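Local atomic coordinates of metallo-beta-lactamase 1 (Acinetobacter baumannii, PDB entry 5MMD), a protein that probably hydrolyses the amide bond of beta-lactam antibiotics as a zinc-dependent class B beta-lactamase of the periplasm, yielding substituted beta-amino acids. Residues E132-G137 and A184-S189; E11-G16 and N35-I40. All coordinates share one frame; numbering follows the deposited sequence.

Interaction 1 (E132-G137 and A184-S189)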
loop_
_atom_site.group_PDB
_atom_site.type_symbol
_atom_site.label_atom_id
_atom_site.label_comp_id
_atom_site.label_asym_id
_atom_site.label_seq_id
_atom_site.Cartn_x
_atom_site.Cartn_y
_atom_site.Cartn_z
ATOM N N GLU A 132 4.565 -8.953 -7.383
ATOM C CA GLU A 132 4.833 -9.981 -6.406
ATOM C C GLU A 132 4.503 -9.358 -5.060
ATOM O O GLU A 132 4.946 -8.225 -4.734
ATOM C CB GLU A 132 6.264 -10.475 -6.461
ATOM C CG GLU A 132 6.672 -10.967 -7.855
ATOM C CD GLU A 132 8.097 -11.517 -7.911
ATOM O OE1 GLU A 132 8.919 -11.230 -7.010
ATOM O OE2 GLU A 132 8.372 -12.298 -8.834
ATOM N N VAL A 133 3.697 -10.092 -4.309
ATOM C CA VAL A 133 3.230 -9.665 -2.985
ATOM C C VAL A 133 3.967 -10.457 -1.927
ATOM O O VAL A 133 4.206 -11.646 -2.086
ATOM C CB VAL A 133 1.728 -9.840 -2.847
ATOM C CG1 VAL A 133 1.206 -9.266 -1.493
ATOM C CG2 VAL A 133 1.027 -9.193 -3.996
ATOM N N TYR A 134 4.349 -9.778 -0.853
ATOM C CA TYR A 134 5.097 -10.390 0.232
ATOM C C TYR A 134 4.653 -9.894 1.604
ATOM O O TYR A 134 4.536 -8.684 1.842
ATOM C CB TYR A 134 6.577 -10.103 0.078
ATOM C CG TYR A 134 7.483 -10.525 1.227
ATOM C CD1 TYR A 134 7.558 -11.828 1.634
ATOM C CD2 TYR A 134 8.312 -9.593 1.864
ATOM C CE1 TYR A 134 8.397 -12.225 2.664
ATOM C CE2 TYR A 134 9.166 -9.978 2.891
ATOM C CZ TYR A 134 9.206 -11.312 3.276
ATOM O OH TYR A 134 10.031 -11.754 4.304
ATOM N N TYR A 135 4.466 -10.837 2.512
ATOM C CA TYR A 135 4.265 -10.502 3.916
ATOM C C TYR A 135 5.563 -10.590 4.720
ATOM O O TYR A 135 6.084 -11.690 4.949
ATOM C CB TYR A 135 3.219 -11.437 4.501
ATOM C CG TYR A 135 2.955 -11.245 5.968
ATOM C CD1 TYR A 135 2.351 -10.087 6.439
ATOM C CD2 TYR A 135 3.270 -12.243 6.881
ATOM C CE1 TYR A 135 2.075 -9.922 7.805
ATOM C CE2 TYR A 135 3.000 -12.077 8.247
ATOM C CZ TYR A 135 2.422 -10.902 8.684
ATOM O OH TYR A 135 2.139 -10.753 10.021
ATOM N N PRO A 136 6.084 -9.445 5.158
ATOM C CA PRO A 136 7.349 -9.433 5.889
ATOM C C PRO A 136 7.185 -9.755 7.367
ATOM O O PRO A 136 8.171 -10.029 8.036
ATOM C CB PRO A 136 7.851 -7.996 5.689
ATOM C CG PRO A 136 6.590 -7.164 5.594
ATOM C CD PRO A 136 5.579 -8.077 4.900
ATOM N N GLY A 137 5.953 -9.786 7.852
ATOM C CA GLY A 137 5.710 -9.958 9.271
ATOM C C GLY A 137 5.121 -8.655 9.772
ATOM O O GLY A 137 4.976 -7.699 9.003
ATOM N N ALA A 184 11.325 -5.584 9.023
ATOM C CA ALA A 184 12.058 -4.608 8.217
ATOM C C ALA A 184 13.340 -5.239 7.672
ATOM O O ALA A 184 13.711 -5.053 6.494
ATOM C CB ALA A 184 12.372 -3.391 9.059
ATOM N N ARG A 185 14.017 -5.980 8.546
ATOM C CA ARG A 185 15.194 -6.730 8.171
ATOM C C ARG A 185 14.857 -7.736 7.087
ATOM O O ARG A 185 15.637 -7.901 6.158
ATOM C CB ARG A 185 15.789 -7.458 9.369
ATOM C CG ARG A 185 16.415 -6.563 10.421
ATOM C CD ARG A 185 16.609 -7.334 11.721
ATOM N NE ARG A 185 16.943 -6.463 12.847
ATOM C CZ ARG A 185 16.795 -6.816 14.121
ATOM N NH1 ARG A 185 16.308 -8.017 14.428
ATOM N NH2 ARG A 185 17.123 -5.966 15.091
ATOM N N ASN A 186 13.707 -8.405 7.194
ATOM C CA ASN A 186 13.308 -9.377 6.160
ATOM C C ASN A 186 13.236 -8.696 4.796
ATOM O O ASN A 186 13.705 -9.223 3.799
ATOM C CB ASN A 186 11.946 -10.022 6.486
ATOM C CG ASN A 186 12.022 -10.993 7.644
ATOM O OD1 ASN A 186 13.068 -11.615 7.884
ATOM N ND2 ASN A 186 10.902 -11.150 8.366
ATOM N N THR A 187 12.654 -7.506 4.778
ATOM C CA THR A 187 12.403 -6.764 3.551
ATOM C C THR A 187 13.714 -6.243 2.923
ATOM O O THR A 187 13.902 -6.296 1.692
ATOM C CB THR A 187 11.443 -5.598 3.838
ATOM O OG1 THR A 187 10.236 -6.110 4.444
ATOM C CG2 THR A 187 11.106 -4.841 2.569
ATOM N N ILE A 188 14.627 -5.789 3.771
ATOM C CA ILE A 188 15.963 -5.410 3.322
ATOM C C ILE A 188 16.710 -6.593 2.673
ATOM O O ILE A 188 17.396 -6.413 1.657
ATOM C CB ILE A 188 16.797 -4.860 4.497
ATOM C CG1 ILE A 188 16.262 -3.484 4.920
ATOM C CG2 ILE A 188 18.262 -4.829 4.121
ATOM C CD1 ILE A 188 16.675 -3.073 6.313
ATOM N N SER A 189 16.585 -7.789 3.254
ATOM C CA SER A 189 17.241 -8.977 2.702
ATOM C C SER A 189 16.638 -9.427 1.386
ATOM O O SER A 189 17.347 -9.940 0.510
ATOM C CB SER A 189 17.174 -10.144 3.678
ATOM O OG SER A 189 18.157 -9.987 4.683
#

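Interaction 2 (E11-G16 and N35-I40)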
loop_
_atom_site.group_PDB
_atom_site.type_symbol
_atom_site.label_atom_id
_atom_site.label_comp_id
_atom_site.label_asym_id
_atom_site.label_seq_id
_atom_site.Cartn_x
_atom_site.Cartn_y
_atom_site.Cartn_z
ATOM N N GLU A 11 0.432 11.002 -10.518
ATOM C CA GLU A 11 1.762 11.415 -10.945
ATOM C C GLU A 11 2.575 10.243 -11.498
ATOM O O GLU A 11 2.668 9.204 -10.852
ATOM C CB GLU A 11 2.475 12.036 -9.745
ATOM C CG GLU A 11 3.966 12.138 -9.801
ATOM C CD GLU A 11 4.521 12.753 -8.499
ATOM O OE1 GLU A 11 5.694 13.187 -8.514
ATOM O OE2 GLU A 11 3.762 12.776 -7.471
ATOM N N GLU A 12 3.190 10.407 -12.673
ATOM C CA GLU A 12 4.040 9.335 -13.201
ATOM C C GLU A 12 5.379 9.263 -12.477
ATOM O O GLU A 12 6.071 10.276 -12.392
ATOM C CB GLU A 12 4.279 9.520 -14.697
ATOM C CG GLU A 12 4.859 8.300 -15.364
ATOM C CD GLU A 12 5.348 8.576 -16.780
ATOM O OE1 GLU A 12 6.566 8.452 -17.025
ATOM O OE2 GLU A 12 4.514 8.915 -17.653
ATOM N N ILE A 13 5.791 8.086 -12.006
ATOM C CA ILE A 13 7.102 7.956 -11.345
ATOM C C ILE A 13 8.088 7.050 -12.086
ATOM O O ILE A 13 9.282 7.084 -11.796
ATOM C CB ILE A 13 6.976 7.465 -9.860
ATOM C CG1 ILE A 13 6.482 6.013 -9.751
ATOM C CG2 ILE A 13 6.086 8.410 -9.053
ATOM C CD1 ILE A 13 6.325 5.545 -8.311
ATOM N N ASP A 14 7.590 6.269 -13.041
ATOM C CA ASP A 14 8.397 5.450 -13.928
ATOM C C ASP A 14 7.485 5.062 -15.091
ATOM O O ASP A 14 6.301 5.338 -15.042
ATOM C CB ASP A 14 8.951 4.231 -13.206
ATOM C CG ASP A 14 10.104 3.588 -13.927
ATOM O OD1 ASP A 14 10.436 3.980 -15.082
ATOM O OD2 ASP A 14 10.685 2.664 -13.338
ATOM N N ASN A 15 8.039 4.483 -16.155
ATOM C CA ASN A 15 7.227 4.102 -17.308
ATOM C C ASN A 15 6.151 3.121 -16.846
ATOM O O ASN A 15 6.443 2.065 -16.278
ATOM C CB ASN A 15 8.089 3.482 -18.427
ATOM C CG ASN A 15 9.013 4.500 -19.120
ATOM O OD1 ASN A 15 8.737 5.700 -19.157
ATOM N ND2 ASN A 15 10.098 4.010 -19.682
ATOM N N GLY A 16 4.896 3.484 -17.067
ATOM C CA GLY A 16 3.774 2.659 -16.645
ATOM C C GLY A 16 3.615 2.448 -15.157
ATOM O O GLY A 16 2.996 1.473 -14.733
ATOM N N ASN A 35 -0.681 7.371 -0.129
ATOM C CA ASN A 35 -0.173 6.954 -1.440
ATOM C C ASN A 35 -0.708 5.591 -1.870
ATOM O O ASN A 35 -0.960 4.732 -1.040
ATOM C CB ASN A 35 1.350 6.843 -1.451
ATOM C CG ASN A 35 2.041 8.149 -1.123
ATOM O OD1 ASN A 35 1.565 9.227 -1.451
ATOM N ND2 ASN A 35 3.180 8.046 -0.456
ATOM N N GLY A 36 -0.826 5.402 -3.170
ATOM C CA GLY A 36 -0.969 4.057 -3.728
ATOM C C GLY A 36 -0.340 4.090 -5.117
ATOM O O GLY A 36 0.219 5.127 -5.489
ATOM N N LEU A 37 -0.383 2.982 -5.858
ATOM C CA LEU A 37 0.128 2.994 -7.232
ATOM C C LEU A 37 -0.914 2.534 -8.227
ATOM O O LEU A 37 -1.850 1.810 -7.909
ATOM C CB LEU A 37 1.375 2.115 -7.380
ATOM C CG LEU A 37 2.626 2.432 -6.540
ATOM C CD1 LEU A 37 3.725 1.395 -6.703
ATOM C CD2 LEU A 37 3.195 3.819 -6.877
ATOM N N VAL A 38 -0.700 2.931 -9.470
ATOM C CA VAL A 38 -1.332 2.270 -10.584
ATOM C C VAL A 38 -0.167 1.721 -11.425
ATOM O O VAL A 38 0.749 2.458 -11.837
ATOM C CB VAL A 38 -2.244 3.214 -11.415
ATOM C CG1 VAL A 38 -2.932 2.444 -12.546
ATOM C CG2 VAL A 38 -3.242 3.898 -10.550
ATOM N N VAL A 39 -0.200 0.417 -11.667
ATOM C CA VAL A 39 0.841 -0.252 -12.427
ATOM C C VAL A 39 0.282 -0.849 -13.725
ATOM O O VAL A 39 -0.732 -1.547 -13.729
ATOM C CB VAL A 39 1.478 -1.353 -11.597
ATOM C CG1 VAL A 39 2.555 -2.059 -12.382
ATOM C CG2 VAL A 39 1.990 -0.806 -10.280
ATOM N N ILE A 40 0.974 -0.583 -14.817
ATOM C CA ILE A 40 0.563 -1.033 -16.131
ATOM C C ILE A 40 1.461 -2.104 -16.706
ATOM O O ILE A 40 2.684 -1.972 -16.703
ATOM C CB ILE A 40 0.561 0.111 -17.134
ATOM C CG1 ILE A 40 -0.036 1.369 -16.542
ATOM C CG2 ILE A 40 -0.127 -0.325 -18.463
ATOM C CD1 ILE A 40 -1.419 1.261 -16.146
HETATM O O HOH W 1 4.766 -0.949 -14.988
#

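Interaction 1 (E132-G137 and A184-S189)
The CA atoms that come nearest across the contact are those of Pro136 and Asn186, 6.0 Å apart, where the loop leaving strand 131-134 passes one turn of helix 180-190. No backbone-to-backbone hydrogen bond joins the two segments, and side chains bridge the gap. The amide of Asn186 reaches back to the loop: ND2 donates to Pro136 O over 3.0 Å. The bond is nearly straight, with 162° at the hydrogen; ND2 lies in the carbonyl plane, and Pro136 O lies almost in the amide plane of Asn186, so the flat amide is turned squarely onto its acceptor. Ser183 OG makes a weak second bond to the same oxygen.

This joins the five-stranded sheet of the alpha-beta/beta-alpha metallo-beta-lactamase fold to a helix packed outside it, through the loop that runs on to the zinc ligand His140. Tyr134 adds the second bridge. With CG anti to the backbone N (chi1 173°), its ring extends to the helix and its OH comes to 3.4 Å from Asn186 CB, which sits at the ring edge; ring and amide planes are 71° apart. Pro136 N lies 3.8 Å above the plane of that ring, offset toward its rim. Lys190, further along the helix, makes a cation-pi contact with the ring. Beside Asn186, Thr187 runs alongside the proline, OG1 being 3.3 Å from Pro136 CB. That is a van der Waals contact with a carbon; the hydroxyl finds its polar partner in Ser183 O, one turn back in the helix. Phe160 touches both Pro136 and Thr187.

Interaction 2 (E11-G16 and N35-I40)
Gly16 and Ile40 bring the two segments nearest, Gly16 CA lying 4.9 Å from Ile40 CA, while the end-to-end directions of 13-16 and 37-40 differ by 33°. One direct backbone bond joins them: Ile40 N donates to Gly16 O over 2.9 Å, with 160° at the hydrogen. Strand 17-26 lies between the two strands, and this bond takes the next place in its antiparallel pairing with 32-41, after Gly36 with His20 and Val38 with Phe18. Gly16 O also accepts a CA-H...O contact from Val39 CA at 3.6 Å and a proton from a water, which also donates to Ile40 O and so bridges the two carbonyls. Ile40 lays its CG1 alongside this junction, 3.5 Å from Gly16 O. Gly16 has a positive phi, favourable to glycine, and turns the chain here.

Farther back, the apolar contact is a single methyl pair formed over the intervening strand: Ile13 CD1 meets Leu37 CD2 at 3.9 Å, the side chains crossing at about a right angle. Ile13 holds CG1 in the crowded position between backbone N and carbonyl carbon (chi1 68°), which directs CD1 to the leucine. Ile204 and Leu19 also touch Ile13, and Tyr156 of strand 154-158 touches Leu37. Ile13 and Asp14 both face Val17, a classic beta bulge at the end of the edge strand of this antiparallel meander.

How the interactions relate
Interaction 2 closes in the chain before interaction 1 opens, and each concerns a different sheet of the fold: 11-16 and 35-40 lie on the seven-stranded one, whereas 132-137 leaves the five-stranded one to meet helix 180-190. Their centres are 21 Å apart and their nearest atoms about 9 Å, so the two do not touch. Neither supplies a zinc ligand. Interaction 1 is nearer the zinc ligands, the side chain of Pro136 lying about 9 Å from that of His140 and about 10 Å from that of His78. Distance to a bound zinc ion hardly separates them, at about 13 Å from the Pro136 side chain and about 14 Å from that of Leu37.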